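Local coordinates for ATPase associated with various cellular activities, AAA_5 (Staphylothermus marinus, PDB 6N0S), which probably binds and hydrolyses ATP as the McrB protein of a restriction system, and carries here its N-terminal EVE-like domain, which is likely to bind nucleic acid, at residues E15-I20 with D25-T30; I74-L79 with E172-I177; K101-N106 with D111-Y116; V147-V152 with I156-W161. One frame throughout, in Å; residues are numbered along the deposited sequence.

The four contacts spread across one PUA-like domain. Contact 1 lies near the middle, on strand 12-17 of the mixed sheet and the loop after it. Contact 2 follows in the chain and brings helix 171-178 against strand 72-80 of the same sheet. Its two segments are far apart in sequence, and contacts 3 and 4 fall between them. Contact 3 joins helices 92-105 and 110-124, and its His26 and Leu29 neighbours belong to contact 1. Contact 4 closes the turn after strand 138-148, which is paired with strand 72-80. Contacts 3 and 4 lie on opposite sides of the chain's centre, with their own centres about 29 Å apart. The sheet and contact 1 thus connect two outlying flanks.

Contact 1 of 4, residues E15-I20 with D25-T30; sequences EINNWI and DHIGLT
Asn17 and Ile27 mark the closest backbone approach between 15-20 and 25-30, with their CA atoms 8.8 Å apart, and no direct hydrogen bond crosses the gap. Strand 12-17 belongs to the mixed sheet of this EVE-like, PUA-related domain, and 25-30 is the loop that leads into strand 30-34. Ile27 points toward the strand and offers two methyl groups. Its CD1 lies over the face of the Asn17 amide, 3.9 Å from Asn17 CG. Its CG2 rests 3.9 Å from Glu15 OE1. Glu15 spans the gap because CG stands anti to the backbone N (chi1 -177°) and the chain beyond CG is extended. Asn17 ND2 donates to Glu15 OE1 at 3.2 Å in a nearly straight bond of 170°. The acceptor lies in the amide plane, but ND2 comes from well above the carboxylate plane. ND2 also bonds Tyr60 O on strand 54-61, which fixes the rotation of the amide. The buried carboxylate has further partners: His59 ND1 reaches OE1 and Tyr165 OH reaches OE2. With an alanine in place of Asn17, Glu15 OE1 and Tyr60 O would probably each lose a donor, and Ile27 CD1 would face a gap. A bound sulfate, probably from the crystallisation liquor, lies about 5 Å from the Glu15 side chain. One water ties the strand to the loop. It donates to Glu15 OE1 at 2.9 Å and to Thr30 O at 2.6 Å, and it accepts from Gly28 N at 2.9 Å.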
# COMPACT_ATOMS: atom_id res chain seq x y z
N GLU A 15 1.78 1.31 -3.93
CA GLU A 15 1.36 0.15 -3.15
C GLU A 15 0.92 -0.93 -4.13
O GLU A 15 0.00 -0.71 -4.93
CB GLU A 15 0.21 0.52 -2.20
CG GLU A 15 -0.24 -0.64 -1.29
CD GLU A 15 -1.65 -0.52 -0.70
OE1 GLU A 15 -2.58 -0.07 -1.39
OE2 GLU A 15 -1.82 -0.90 0.47
N ILE A 16 1.53 -2.11 -4.02
CA ILE A 16 1.25 -3.25 -4.89
C ILE A 16 0.32 -4.24 -4.16
O ILE A 16 0.66 -4.75 -3.09
CB ILE A 16 2.56 -3.91 -5.33
CG1 ILE A 16 3.39 -2.89 -6.12
CG2 ILE A 16 2.26 -5.12 -6.23
CD1 ILE A 16 4.76 -3.25 -6.19
N ASN A 17 -0.85 -4.49 -4.74
CA ASN A 17 -1.86 -5.42 -4.22
C ASN A 17 -1.92 -6.60 -5.20
O ASN A 17 -2.60 -6.54 -6.22
CB ASN A 17 -3.20 -4.71 -4.08
CG ASN A 17 -3.15 -3.56 -3.08
OD1 ASN A 17 -3.31 -3.77 -1.89
ND2 ASN A 17 -2.92 -2.34 -3.57
N ASN A 18 -1.12 -7.62 -4.93
CA ASN A 18 -0.88 -8.72 -5.85
C ASN A 18 -1.58 -10.02 -5.48
O ASN A 18 -1.42 -11.01 -6.19
CB ASN A 18 0.62 -9.01 -5.92
CG ASN A 18 1.16 -8.92 -7.32
OD1 ASN A 18 0.86 -7.98 -8.06
ND2 ASN A 18 1.95 -9.91 -7.70
N TRP A 19 -2.29 -10.07 -4.38
CA TRP A 19 -2.84 -11.31 -3.87
C TRP A 19 -4.35 -11.30 -4.05
O TRP A 19 -4.97 -10.23 -4.18
CB TRP A 19 -2.45 -11.52 -2.39
CG TRP A 19 -0.93 -11.55 -2.19
CD1 TRP A 19 -0.12 -10.48 -1.86
CD2 TRP A 19 -0.05 -12.69 -2.32
NE1 TRP A 19 1.20 -10.89 -1.78
CE2 TRP A 19 1.27 -12.23 -2.07
CE3 TRP A 19 -0.24 -14.04 -2.64
CZ2 TRP A 19 2.37 -13.07 -2.09
CZ3 TRP A 19 0.86 -14.88 -2.66
CH2 TRP A 19 2.15 -14.40 -2.40
N ILE A 20 -4.96 -12.49 -4.07
CA ILE A 20 -6.42 -12.55 -4.22
C ILE A 20 -7.04 -11.85 -3.03
O ILE A 20 -6.61 -12.04 -1.89
CB ILE A 20 -6.90 -14.01 -4.33
CG1 ILE A 20 -6.39 -14.67 -5.60
CG2 ILE A 20 -8.48 -14.07 -4.31
CD1 ILE A 20 -6.36 -16.18 -5.51
N ASP A 25 -12.36 -2.33 -1.79
CA ASP A 25 -12.93 -1.16 -1.12
C ASP A 25 -12.03 -0.63 -0.02
O ASP A 25 -12.12 0.55 0.34
CB ASP A 25 -14.31 -1.51 -0.53
CG ASP A 25 -15.37 -1.78 -1.60
OD1 ASP A 25 -15.08 -1.62 -2.80
OD2 ASP A 25 -16.52 -2.14 -1.23
N HIS A 26 -11.18 -1.46 0.55
CA HIS A 26 -10.27 -1.00 1.60
C HIS A 26 -9.05 -0.26 1.05
O HIS A 26 -8.27 0.29 1.84
CB HIS A 26 -9.79 -2.18 2.39
CG HIS A 26 -8.98 -3.12 1.56
ND1 HIS A 26 -9.50 -3.78 0.47
CD2 HIS A 26 -7.67 -3.46 1.63
CE1 HIS A 26 -8.54 -4.51 -0.09
NE2 HIS A 26 -7.43 -4.34 0.60
N ILE A 27 -8.84 -0.29 -0.26
CA ILE A 27 -7.61 0.24 -0.83
C ILE A 27 -7.70 1.76 -0.82
O ILE A 27 -8.70 2.33 -1.26
CB ILE A 27 -7.37 -0.30 -2.25
CG1 ILE A 27 -7.05 -1.79 -2.15
CG2 ILE A 27 -6.12 0.42 -2.91
CD1 ILE A 27 -6.91 -2.50 -3.47
N GLY A 28 -6.67 2.40 -0.27
CA GLY A 28 -6.69 3.83 -0.10
C GLY A 28 -6.88 4.27 1.33
O GLY A 28 -6.74 5.47 1.61
N LEU A 29 -7.13 3.34 2.26
CA LEU A 29 -7.31 3.66 3.66
C LEU A 29 -6.07 3.46 4.52
O LEU A 29 -5.85 4.21 5.48
CB LEU A 29 -8.44 2.81 4.24
CG LEU A 29 -9.79 2.99 3.57
CD1 LEU A 29 -10.78 2.04 4.27
CD2 LEU A 29 -10.25 4.43 3.64
N THR A 30 -5.28 2.43 4.24
CA THR A 30 -4.08 2.18 5.03
C THR A 30 -3.03 1.53 4.16
O THR A 30 -3.30 1.07 3.05
CB THR A 30 -4.31 1.27 6.25
OG1 THR A 30 -4.58 -0.06 5.80
CG2 THR A 30 -5.46 1.77 7.10
O HOH W 1 -4.33 0.99 0.65

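Contact 2 of 4, residues I74-L79 with E172-I177; sequences IGESVL and EDYEAI
Glu76 and Tyr174 alone carry this small surface contact between strand 72-80 and helix 171-178. The hydrogen bond comes first. Tyr174 OH donates to Glu76 OE1 at a short 2.5 Å, and OE1 accepts through its syn lone pair. OE1 sits at the ring edge, in the plane of the tyrosine. The carboxylate is turned 71° from the ring, and the two side chains cross at about a right angle. Glu76 reaches this place with CG between its backbone N and carbonyl carbon (chi1 53°) and an extended chain beyond. The other carboxylate oxygen is also engaged: OE2 bonds His178 ND1 and Tyr143 OH. The carboxylate thus joins two residues of helix 171-178 to Tyr143 on strand 138-148. Van der Waals contact adds a little. Glu76 OE2 comes 3.7 Å from Tyr174 CE1, beside the polar bond. Ring packing adds to the hold on the tyrosine: Tyr174 stacks on Tyr12 and also meets the ring of His178. The backbones stay well apart, with CA of Glu76 and CA of Tyr174 9.9 Å from each other. Helix 171-178 also sets Tyr174 and Ile177 on Ile58 of strand 54-61, so this is the last helix of the EVE-like domain, packed on its mixed sheet.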
# COMPACT_ATOMS: atom_id res chain seq x y z
N ILE A 74 -5.38 2.13 -9.88
CA ILE A 74 -6.79 2.47 -9.71
C ILE A 74 -7.03 3.82 -9.04
O ILE A 74 -8.13 4.37 -9.17
CB ILE A 74 -7.56 1.36 -8.95
CG1 ILE A 74 -7.03 1.19 -7.51
CG2 ILE A 74 -7.54 0.04 -9.76
CD1 ILE A 74 -7.97 0.30 -6.67
N GLY A 75 -6.06 4.36 -8.32
CA GLY A 75 -6.28 5.63 -7.65
C GLY A 75 -5.06 6.03 -6.87
O GLY A 75 -4.03 5.34 -6.90
N GLU A 76 -5.19 7.14 -6.14
CA GLU A 76 -4.07 7.60 -5.34
C GLU A 76 -4.57 8.25 -4.06
O GLU A 76 -5.73 8.60 -3.93
CB GLU A 76 -3.19 8.57 -6.14
CG GLU A 76 -3.91 9.74 -6.78
CD GLU A 76 -2.92 10.69 -7.43
OE1 GLU A 76 -2.36 11.54 -6.68
OE2 GLU A 76 -2.68 10.55 -8.65
N SER A 77 -3.66 8.36 -3.10
CA SER A 77 -3.97 8.91 -1.79
C SER A 77 -2.74 9.63 -1.26
O SER A 77 -1.70 9.71 -1.93
CB SER A 77 -4.41 7.83 -0.81
OG SER A 77 -3.37 6.91 -0.64
N VAL A 78 -2.82 10.08 -0.01
CA VAL A 78 -1.80 10.90 0.61
C VAL A 78 -1.43 10.28 1.95
O VAL A 78 -2.31 9.87 2.72
CB VAL A 78 -2.29 12.36 0.80
CG1 VAL A 78 -1.28 13.19 1.54
CG2 VAL A 78 -2.57 13.01 -0.54
N LEU A 79 -0.14 10.18 2.22
CA LEU A 79 0.39 9.69 3.48
C LEU A 79 1.10 10.86 4.17
O LEU A 79 2.19 11.25 3.76
CB LEU A 79 1.34 8.52 3.22
CG LEU A 79 2.25 8.07 4.36
CD1 LEU A 79 1.50 7.85 5.55
CD2 LEU A 79 2.98 6.78 4.00
N GLU A 172 8.49 12.09 -12.16
CA GLU A 172 7.94 12.05 -13.50
C GLU A 172 7.11 10.79 -13.73
O GLU A 172 6.22 10.79 -14.60
CB GLU A 172 9.09 12.17 -14.50
CG GLU A 172 10.12 11.09 -14.40
CD GLU A 172 11.41 11.51 -13.67
OE1 GLU A 172 12.46 11.00 -14.11
OE2 GLU A 172 11.36 12.31 -12.68
N ASP A 173 7.36 9.71 -12.99
CA ASP A 173 6.53 8.52 -13.15
C ASP A 173 5.16 8.74 -12.53
O ASP A 173 4.14 8.32 -13.08
CB ASP A 173 7.17 7.28 -12.50
CG ASP A 173 8.56 6.99 -13.04
OD1 ASP A 173 8.81 7.31 -14.22
OD2 ASP A 173 9.39 6.46 -12.26
N TYR A 174 5.12 9.40 -11.36
CA TYR A 174 3.87 9.86 -10.77
C TYR A 174 3.06 10.71 -11.74
O TYR A 174 1.89 10.45 -11.99
CB TYR A 174 4.17 10.65 -9.50
CG TYR A 174 2.94 11.29 -8.98
CD1 TYR A 174 2.02 10.56 -8.21
CD2 TYR A 174 2.63 12.61 -9.29
CE1 TYR A 174 0.86 11.13 -7.75
CE2 TYR A 174 1.45 13.19 -8.85
CZ TYR A 174 0.58 12.45 -8.08
OH TYR A 174 -0.58 13.05 -7.63
N GLU A 175 3.68 11.75 -12.30
CA GLU A 175 2.99 12.61 -13.25
C GLU A 175 2.50 11.83 -14.45
O GLU A 175 1.43 12.13 -14.99
CB GLU A 175 3.90 13.76 -13.69
CG GLU A 175 4.19 14.75 -12.58
CD GLU A 175 4.66 16.10 -13.09
OE1 GLU A 175 5.27 16.17 -14.19
OE2 GLU A 175 4.45 17.10 -12.37
N ALA A 176 3.26 10.82 -14.88
CA ALA A 176 2.83 10.05 -16.04
C ALA A 176 1.55 9.28 -15.77
O ALA A 176 0.66 9.19 -16.63
CB ALA A 176 3.94 9.09 -16.46
N ILE A 177 1.45 8.65 -14.59
CA ILE A 177 0.27 7.88 -14.22
C ILE A 177 -0.87 8.81 -13.86
O ILE A 177 -2.01 8.65 -14.32
CB ILE A 177 0.61 6.92 -13.06
CG1 ILE A 177 1.55 5.80 -13.51
CG2 ILE A 177 -0.65 6.32 -12.44
CD1 ILE A 177 2.18 5.02 -12.32

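Contact 3 of 4, residues K101-N106 with D111-Y116; sequences KIFLDN and DTIDQY
Phe103 turns one edge to the face of Tyr116 in a T-shaped (edge-to-face) pair, with ring centroids 5.4 Å apart and planes at 78°. The closest atoms are Phe103 CE2 and Tyr116 CE2, at 3.5 Å. Ile113 CG1 also lies at the edge of the Phe103 ring, near its plane. Tyr116 makes a second edge-to-face pair with His26, from the loop before strand 30-34. Its CG is anti to the backbone N (chi1 174°), which sets the ring against Phe103. Its hydroxyl bonds Trp32 NE1, and a bound sulfate lies about 4 Å from its side chain. An alanine at Tyr116 would probably leave the edge of Phe103 facing a gap and strip Trp32 NE1 of its hydroxyl partner. Aliphatic packing continues the seam. Ile113 CD1 fits against Phe103 CB at 3.6 Å and against Leu104 CG, also at 3.6 Å. The Leu104 and Ile113 side chains cross at about a right angle. Leu104 sits at the exposed border, while Phe103, Ile113 and Tyr116 are buried. Polar bonds trim the outer side of the first helix. Lys101 NZ makes a salt bridge of 3.0 Å with Asp105 OD2, one turn on. Asn106 ND2 folds back to Ile102 O at 2.8 Å. The axes of segments 101-105 and 111-116 approach to 10.4 Å at 145°. This is an antiparallel alpha-helical hairpin with a short connection, stitched by apolar and aromatic side chains.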
# COMPACT_ATOMS: atom_id res chain seq x y z
N LYS A 101 -11.77 -1.98 12.78
CA LYS A 101 -12.46 -0.74 13.12
C LYS A 101 -12.39 0.26 11.98
O LYS A 101 -13.40 0.87 11.60
CB LYS A 101 -11.89 -0.15 14.41
CG LYS A 101 -12.38 1.25 14.72
CD LYS A 101 -11.98 1.66 16.14
CE LYS A 101 -12.01 3.17 16.32
NZ LYS A 101 -13.28 3.77 15.80
N ILE A 102 -11.20 0.45 11.40
CA ILE A 102 -11.10 1.41 10.30
C ILE A 102 -11.98 0.98 9.14
O ILE A 102 -12.67 1.81 8.52
CB ILE A 102 -9.64 1.59 9.87
CG1 ILE A 102 -8.86 2.29 10.97
CG2 ILE A 102 -9.57 2.42 8.63
CD1 ILE A 102 -7.34 2.14 10.88
N PHE A 103 -11.96 -0.30 8.78
CA PHE A 103 -12.72 -0.72 7.61
C PHE A 103 -14.24 -0.61 7.88
O PHE A 103 -14.99 -0.16 7.01
CB PHE A 103 -12.32 -2.16 7.21
CG PHE A 103 -10.87 -2.32 6.71
CD1 PHE A 103 -10.04 -1.23 6.43
CD2 PHE A 103 -10.36 -3.59 6.50
CE1 PHE A 103 -8.72 -1.43 5.97
CE2 PHE A 103 -9.07 -3.80 6.04
CZ PHE A 103 -8.26 -2.72 5.77
N LEU A 104 -14.70 -0.98 9.09
CA LEU A 104 -16.13 -0.85 9.41
C LEU A 104 -16.56 0.61 9.38
O LEU A 104 -17.60 0.94 8.80
CB LEU A 104 -16.47 -1.45 10.79
CG LEU A 104 -16.45 -2.99 10.95
CD1 LEU A 104 -16.36 -3.43 12.43
CD2 LEU A 104 -17.64 -3.67 10.27
N ASP A 105 -15.76 1.51 9.95
CA ASP A 105 -16.09 2.93 9.91
C ASP A 105 -16.12 3.50 8.50
O ASP A 105 -16.61 4.62 8.32
CB ASP A 105 -15.11 3.76 10.74
CG ASP A 105 -15.17 3.42 12.23
OD1 ASP A 105 -15.95 2.52 12.63
OD2 ASP A 105 -14.41 4.05 13.01
N ASN A 106 -15.61 2.77 7.50
CA ASN A 106 -15.61 3.23 6.11
C ASN A 106 -16.63 2.48 5.28
O ASN A 106 -16.61 2.57 4.04
CB ASN A 106 -14.19 3.13 5.52
CG ASN A 106 -13.33 4.30 5.93
OD1 ASN A 106 -13.29 5.29 5.23
ND2 ASN A 106 -12.72 4.23 7.11
N ASP A 111 -18.58 -9.08 7.19
CA ASP A 111 -18.29 -10.34 6.51
C ASP A 111 -17.11 -10.20 5.55
O ASP A 111 -16.25 -11.09 5.47
CB ASP A 111 -19.51 -10.77 5.70
CG ASP A 111 -20.67 -11.25 6.56
OD1 ASP A 111 -20.44 -11.93 7.59
OD2 ASP A 111 -21.81 -10.94 6.19
N THR A 112 -17.08 -9.13 4.76
CA THR A 112 -15.96 -8.92 3.84
C THR A 112 -14.64 -8.83 4.61
O THR A 112 -13.66 -9.48 4.25
CB THR A 112 -16.21 -7.67 2.99
OG1 THR A 112 -17.41 -7.87 2.22
CG2 THR A 112 -15.05 -7.40 2.00
N ILE A 113 -14.63 -8.10 5.72
CA ILE A 113 -13.44 -7.99 6.56
C ILE A 113 -13.00 -9.37 7.05
O ILE A 113 -11.81 -9.71 7.00
CB ILE A 113 -13.71 -7.03 7.73
CG1 ILE A 113 -14.07 -5.65 7.20
CG2 ILE A 113 -12.50 -6.92 8.63
CD1 ILE A 113 -14.58 -4.67 8.31
N ASP A 114 -13.94 -10.20 7.53
CA ASP A 114 -13.57 -11.56 7.91
C ASP A 114 -12.84 -12.25 6.75
O ASP A 114 -11.79 -12.87 6.94
CB ASP A 114 -14.80 -12.40 8.32
CG ASP A 114 -15.61 -11.85 9.52
OD1 ASP A 114 -15.09 -11.10 10.37
OD2 ASP A 114 -16.81 -12.27 9.65
N GLN A 115 -13.38 -12.14 5.53
CA GLN A 115 -12.76 -12.79 4.38
C GLN A 115 -11.40 -12.20 4.07
O GLN A 115 -10.52 -12.93 3.60
CB GLN A 115 -13.65 -12.67 3.16
CG GLN A 115 -14.93 -13.53 3.23
CD GLN A 115 -16.08 -12.97 2.43
OE1 GLN A 115 -15.89 -12.30 1.42
NE2 GLN A 115 -17.30 -13.23 2.89
N TYR A 116 -11.21 -10.90 4.28
CA TYR A 116 -9.93 -10.26 4.00
C TYR A 116 -8.85 -10.87 4.87
O TYR A 116 -7.81 -11.30 4.36
CB TYR A 116 -10.08 -8.75 4.23
CG TYR A 116 -8.84 -7.90 4.13
CD1 TYR A 116 -8.30 -7.52 2.91
CD2 TYR A 116 -8.23 -7.45 5.27
CE1 TYR A 116 -7.16 -6.72 2.84
CE2 TYR A 116 -7.13 -6.66 5.23
CZ TYR A 116 -6.58 -6.30 4.03
OH TYR A 116 -5.47 -5.51 4.10

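Contact 4 of 4, residues V147-V152 with I156-W161; sequences VKYDQV and ISHITW
Tyr149 and Ile156 bury the most surface here, in the turn that follows strand 138-148, an outermost strand of the mixed sheet of this EVE-like domain. Ile156 CD1 touches the edge of the tyrosine ring, in its plane, 3.5 Å from Tyr149 CE1. The isoleucine gets there with CG1 held between its backbone N and carbonyl carbon (chi1 48°). Its CG1 also packs on Val152 CG2 at 3.8 Å. The backbones meet at the same place. Ile156 N donates to Val152 O at 3.2 Å, lying almost straight out from the carbonyl, and this bond closes the turn. His158 covers another part of Tyr149. Its CD2 lies over one face of the phenol, and its CB comes 3.3 Å from Tyr149 OH. The two rings are inclined at 46°, with centroids 4.9 Å apart. Lys71 touches both of them from a neighbouring loop, and Val152 leans on Phe73 of strand 72-80. His158 also begins a short 3-10 segment, 158-160. A water sits in the plane of the Tyr149 ring, beside OH. It accepts from His158 N at 2.8 Å and donates to Ile156 O at 3.1 Å.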
# COMPACT_ATOMS: atom_id res chain seq x y z
N VAL A 147 -5.83 3.33 -15.01
CA VAL A 147 -4.63 3.35 -15.82
C VAL A 147 -4.11 1.92 -15.96
O VAL A 147 -3.57 1.35 -15.01
CB VAL A 147 -3.57 4.28 -15.22
CG1 VAL A 147 -2.39 4.36 -16.12
CG2 VAL A 147 -4.15 5.66 -15.01
N LYS A 148 -4.26 1.34 -17.15
CA LYS A 148 -3.77 -0.00 -17.39
C LYS A 148 -2.25 0.02 -17.45
O LYS A 148 -1.64 1.00 -17.91
CB LYS A 148 -4.35 -0.57 -18.70
CG LYS A 148 -5.90 -0.69 -18.80
CD LYS A 148 -6.40 -2.10 -18.41
CE LYS A 148 -7.92 -2.17 -18.14
NZ LYS A 148 -8.78 -2.16 -19.39
N TYR A 149 -1.63 -1.04 -16.94
CA TYR A 149 -0.18 -1.18 -16.97
C TYR A 149 0.38 -0.98 -18.37
O TYR A 149 1.40 -0.29 -18.56
CB TYR A 149 0.18 -2.57 -16.45
CG TYR A 149 1.62 -2.97 -16.69
CD1 TYR A 149 2.66 -2.21 -16.18
CD2 TYR A 149 1.93 -4.11 -17.43
CE1 TYR A 149 3.98 -2.57 -16.41
CE2 TYR A 149 3.24 -4.48 -17.66
CZ TYR A 149 4.27 -3.72 -17.15
OH TYR A 149 5.59 -4.08 -17.38
N ASP A 150 -0.28 -1.57 -19.38
CA ASP A 150 0.20 -1.44 -20.75
C ASP A 150 0.33 0.01 -21.20
O ASP A 150 1.13 0.31 -22.09
CB ASP A 150 -0.73 -2.21 -21.68
CG ASP A 150 -0.14 -2.38 -23.06
OD1 ASP A 150 0.87 -3.12 -23.20
OD2 ASP A 150 -0.68 -1.77 -24.01
N GLN A 151 -0.40 0.94 -20.58
CA GLN A 151 -0.26 2.34 -20.95
C GLN A 151 1.05 2.96 -20.48
O GLN A 151 1.44 4.00 -21.00
CB GLN A 151 -1.41 3.17 -20.37
CG GLN A 151 -2.79 2.99 -21.02
CD GLN A 151 -3.89 3.70 -20.24
OE1 GLN A 151 -4.61 3.08 -19.46
NE2 GLN A 151 -3.99 5.02 -20.41
N VAL A 152 1.71 2.38 -19.48
CA VAL A 152 2.89 3.01 -18.91
C VAL A 152 4.03 2.01 -18.77
O VAL A 152 5.02 2.28 -18.09
CB VAL A 152 2.59 3.67 -17.56
CG1 VAL A 152 1.58 4.75 -17.73
CG2 VAL A 152 2.09 2.63 -16.53
N ILE A 156 7.50 3.00 -16.23
CA ILE A 156 7.84 2.39 -14.95
C ILE A 156 8.41 1.00 -15.20
O ILE A 156 8.28 0.46 -16.30
CB ILE A 156 6.62 2.35 -13.99
CG1 ILE A 156 5.35 1.79 -14.67
CG2 ILE A 156 6.32 3.76 -13.46
CD1 ILE A 156 5.22 0.26 -14.68
N SER A 157 9.03 0.40 -14.20
CA SER A 157 9.70 -0.87 -14.39
C SER A 157 9.06 -1.92 -13.50
O SER A 157 9.52 -2.20 -12.39
CB SER A 157 11.22 -0.74 -14.12
OG SER A 157 11.85 -1.88 -14.68
N HIS A 158 8.01 -2.54 -14.03
CA HIS A 158 7.25 -3.54 -13.29
C HIS A 158 8.12 -4.74 -12.90
O HIS A 158 7.89 -5.35 -11.85
CB HIS A 158 6.04 -3.96 -14.15
CG HIS A 158 5.23 -5.07 -13.58
ND1 HIS A 158 5.54 -6.40 -13.76
CD2 HIS A 158 4.06 -5.06 -12.88
CE1 HIS A 158 4.64 -7.16 -13.17
NE2 HIS A 158 3.72 -6.37 -12.63
N ILE A 159 9.15 -5.07 -13.70
CA ILE A 159 9.93 -6.27 -13.41
C ILE A 159 10.64 -6.16 -12.06
O ILE A 159 10.92 -7.17 -11.41
CB ILE A 159 10.90 -6.55 -14.58
CG1 ILE A 159 11.56 -7.92 -14.42
CG2 ILE A 159 11.96 -5.46 -14.70
CD1 ILE A 159 10.58 -9.04 -14.34
N THR A 160 10.91 -4.94 -11.59
CA THR A 160 11.60 -4.76 -10.32
C THR A 160 10.66 -4.83 -9.14
O THR A 160 11.14 -4.83 -8.00
CB THR A 160 12.38 -3.43 -10.28
OG1 THR A 160 11.50 -2.31 -10.23
CG2 THR A 160 13.25 -3.27 -11.51
N TRP A 161 9.35 -4.93 -9.38
CA TRP A 161 8.32 -4.95 -8.36
C TRP A 161 8.04 -6.34 -7.82
O TRP A 161 7.22 -6.49 -6.90
CB TRP A 161 7.02 -4.35 -8.94
CG TRP A 161 7.15 -2.90 -9.25
CD1 TRP A 161 8.27 -2.13 -9.12
CD2 TRP A 161 6.13 -2.02 -9.76
NE1 TRP A 161 8.01 -0.84 -9.48
CE2 TRP A 161 6.71 -0.74 -9.90
CE3 TRP A 161 4.79 -2.20 -10.12
CZ2 TRP A 161 6.00 0.35 -10.37
CZ3 TRP A 161 4.08 -1.11 -10.58
CH2 TRP A 161 4.68 0.15 -10.69
O HOH W 2 7.25 -2.42 -16.77